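PDB 2E4T: endoglucanase from Clostridium thermocellum, which hydrolyses internal beta-1,4-glucosidic bonds in cellulose and xyloglucan, the chain here being the glycoside hydrolase family 44 catalytic part of a larger cellulase. Local coordinates for residues 432-437 / 448-453. Residues are numbered along the deposited sequence; the frame is centred on the assembly and turned at random. Where two conformers were deposited one is given.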
loop_
_atom_site.group_PDB
_atom_site.type_symbol
_atom_site.label_atom_id
_atom_site.label_comp_id
_atom_site.label_asym_id
_atom_site.label_seq_id
_atom_site.Cartn_x
_atom_site.Cartn_y
_atom_site.Cartn_z
ATOM N N SER A 432 -19.325 -2.658 14.718
ATOM C CA SER A 432 -18.501 -1.481 14.914
ATOM C C SER A 432 -17.052 -1.782 14.795
ATOM O O SER A 432 -16.626 -2.934 14.899
ATOM C CB SER A 432 -18.795 -0.851 16.291
ATOM O OG SER A 432 -18.298 -1.655 17.366
ATOM N N SER A 433 -16.282 -0.704 14.607
ATOM C CA SER A 433 -14.838 -0.722 14.837
ATOM C C SER A 433 -14.480 0.568 15.570
ATOM O O SER A 433 -15.141 1.604 15.388
ATOM C CB SER A 433 -14.034 -0.773 13.549
ATOM O OG SER A 433 -14.404 -1.915 12.796
ATOM N N ALA A 434 -13.379 0.506 16.338
ATOM C CA ALA A 434 -12.910 1.692 17.008
ATOM C C ALA A 434 -11.405 1.588 17.148
ATOM O O ALA A 434 -10.878 0.547 17.535
ATOM C CB ALA A 434 -13.596 1.881 18.397
ATOM N N TYR A 435 -10.737 2.712 16.841
ATOM C CA TYR A 435 -9.290 2.816 16.960
ATOM C C TYR A 435 -8.958 4.068 17.732
ATOM O O TYR A 435 -9.571 5.113 17.508
ATOM C CB TYR A 435 -8.622 2.914 15.541
ATOM C CG TYR A 435 -9.035 1.763 14.680
ATOM C CD1 TYR A 435 -8.417 0.512 14.821
ATOM C CD2 TYR A 435 -10.119 1.845 13.780
ATOM C CE1 TYR A 435 -8.836 -0.586 14.109
ATOM C CE2 TYR A 435 -10.566 0.752 13.075
ATOM C CZ TYR A 435 -9.947 -0.471 13.264
ATOM O OH TYR A 435 -10.374 -1.629 12.624
ATOM N N ALA A 436 -7.954 3.999 18.621
ATOM C CA ALA A 436 -7.612 5.151 19.434
ATOM C C ALA A 436 -6.091 5.417 19.333
ATOM O O ALA A 436 -5.301 4.486 19.143
ATOM C CB ALA A 436 -7.993 4.943 20.902
ATOM N N SER A 437 -5.762 6.705 19.467
ATOM C CA SER A 437 -4.360 7.071 19.410
ATOM C C SER A 437 -4.144 8.366 20.197
ATOM O O SER A 437 -5.049 9.157 20.484
ATOM C CB SER A 437 -3.913 7.308 17.960
ATOM O OG SER A 437 -4.682 8.362 17.376
ATOM N N ILE A 448 -10.066 9.241 18.510
ATOM C CA ILE A 448 -10.792 8.010 18.369
ATOM C C ILE A 448 -11.470 7.995 17.000
ATOM O O ILE A 448 -12.247 8.912 16.681
ATOM C CB ILE A 448 -11.891 7.828 19.461
ATOM C CG1 ILE A 448 -11.276 7.935 20.861
ATOM C CG2 ILE A 448 -12.614 6.519 19.262
ATOM C CD1 ILE A 448 -12.331 8.122 21.956
ATOM N N ILE A 449 -11.205 6.965 16.199
ATOM C CA ILE A 449 -11.997 6.716 14.981
ATOM C C ILE A 449 -13.042 5.696 15.359
ATOM O O ILE A 449 -12.740 4.617 15.903
ATOM C CB ILE A 449 -11.092 6.089 13.843
ATOM C CG1 ILE A 449 -9.988 7.032 13.398
ATOM C CG2 ILE A 449 -11.954 5.672 12.701
ATOM C CD1 ILE A 449 -10.500 8.263 12.816
ATOM N N LEU A 450 -14.313 6.058 15.134
ATOM C CA LEU A 450 -15.452 5.257 15.554
ATOM C C LEU A 450 -16.323 4.995 14.320
ATOM O O LEU A 450 -16.801 5.959 13.699
ATOM C CB LEU A 450 -16.261 6.024 16.622
ATOM C CG LEU A 450 -17.529 5.325 17.084
ATOM C CD1 LEU A 450 -17.252 4.004 17.795
ATOM C CD2 LEU A 450 -18.270 6.297 18.029
ATOM N N LEU A 451 -16.448 3.723 13.958
ATOM C CA LEU A 451 -17.161 3.340 12.719
ATOM C C LEU A 451 -18.400 2.556 13.112
ATOM O O LEU A 451 -18.319 1.507 13.767
ATOM C CB LEU A 451 -16.243 2.474 11.827
ATOM C CG LEU A 451 -14.884 3.105 11.538
ATOM C CD1 LEU A 451 -14.032 2.191 10.638
ATOM C CD2 LEU A 451 -15.023 4.459 10.875
ATOM N N ASN A 452 -19.561 3.062 12.657
ATOM C CA ASN A 452 -20.820 2.338 12.851
ATOM C C ASN A 452 -21.175 1.627 11.561
ATOM O O ASN A 452 -21.553 2.290 10.567
ATOM C CB ASN A 452 -21.933 3.264 13.280
ATOM C CG ASN A 452 -23.172 2.479 13.658
ATOM O OD1 ASN A 452 -23.078 1.284 13.943
ATOM N ND2 ASN A 452 -24.330 3.154 13.702
ATOM N N LYS A 453 -21.021 0.296 11.567
ATOM C CA LYS A 453 -21.322 -0.554 10.423
ATOM C C LYS A 453 -22.799 -0.986 10.385
ATOM O O LYS A 453 -23.207 -1.673 9.462
ATOM C CB LYS A 453 -20.408 -1.769 10.401
ATOM C CG LYS A 453 -18.952 -1.415 10.252
ATOM C CD LYS A 453 -18.058 -2.665 10.206
ATOM C CE LYS A 453 -17.685 -3.232 11.543
ATOM N NZ LYS A 453 -17.122 -4.647 11.465
#
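Only the edge of the Tyr-435 ring meets the strand 448-452: CD2 lies 4.4 Å from Ile-449 CB and CE2 4.5 Å from Leu-451 CD1, both carbons near the ring plane. Phe-417 and Ile-380 also touch this side chain. With chi1 at -55°, the ring stands beside its own backbone N and leans along the strand toward Ser-433, whose CB is 4.2 Å from Leu-451 CD1. The OH of Tyr-435 and the OG of Ser-433 both hydrogen-bond Asp-376 OD1, so one carboxylate oxygen of helix 368-384 ties down two hydroxyls of this face.

Strands 432-439 and 442-452 form an antiparallel beta hairpin in the sheet of the beta domain beside the TIM-like barrel; the segment axes run at 175°. Ser-433 with Leu-451 and Tyr-435 with Ile-449 are the hydrogen-bonded pairs, each closed by two reciprocal N-H to O bonds. The straightest, Leu-451 N to Ser-433 O, has an angle of 171° at the hydrogen. Between these two pairs, at the non-hydrogen-bonded pair Ala-434/Leu-450, Ala-434 CA approaches Ile-449 O at 3.1 Å in a CA-H...O contact.

Ala-434 and Ala-436 face the other way, where Ala-434 CB meets Leu-450 CD1 at 4.3 Å and Phe-461 and Phe-463 of strand 459-466 cover Leu-450. In one of two modelled conformers, Lys-453 bends at chi3, laying CE 3.5 Å from Ser-432 O while NZ hydrogen-bonds Ile-429 O.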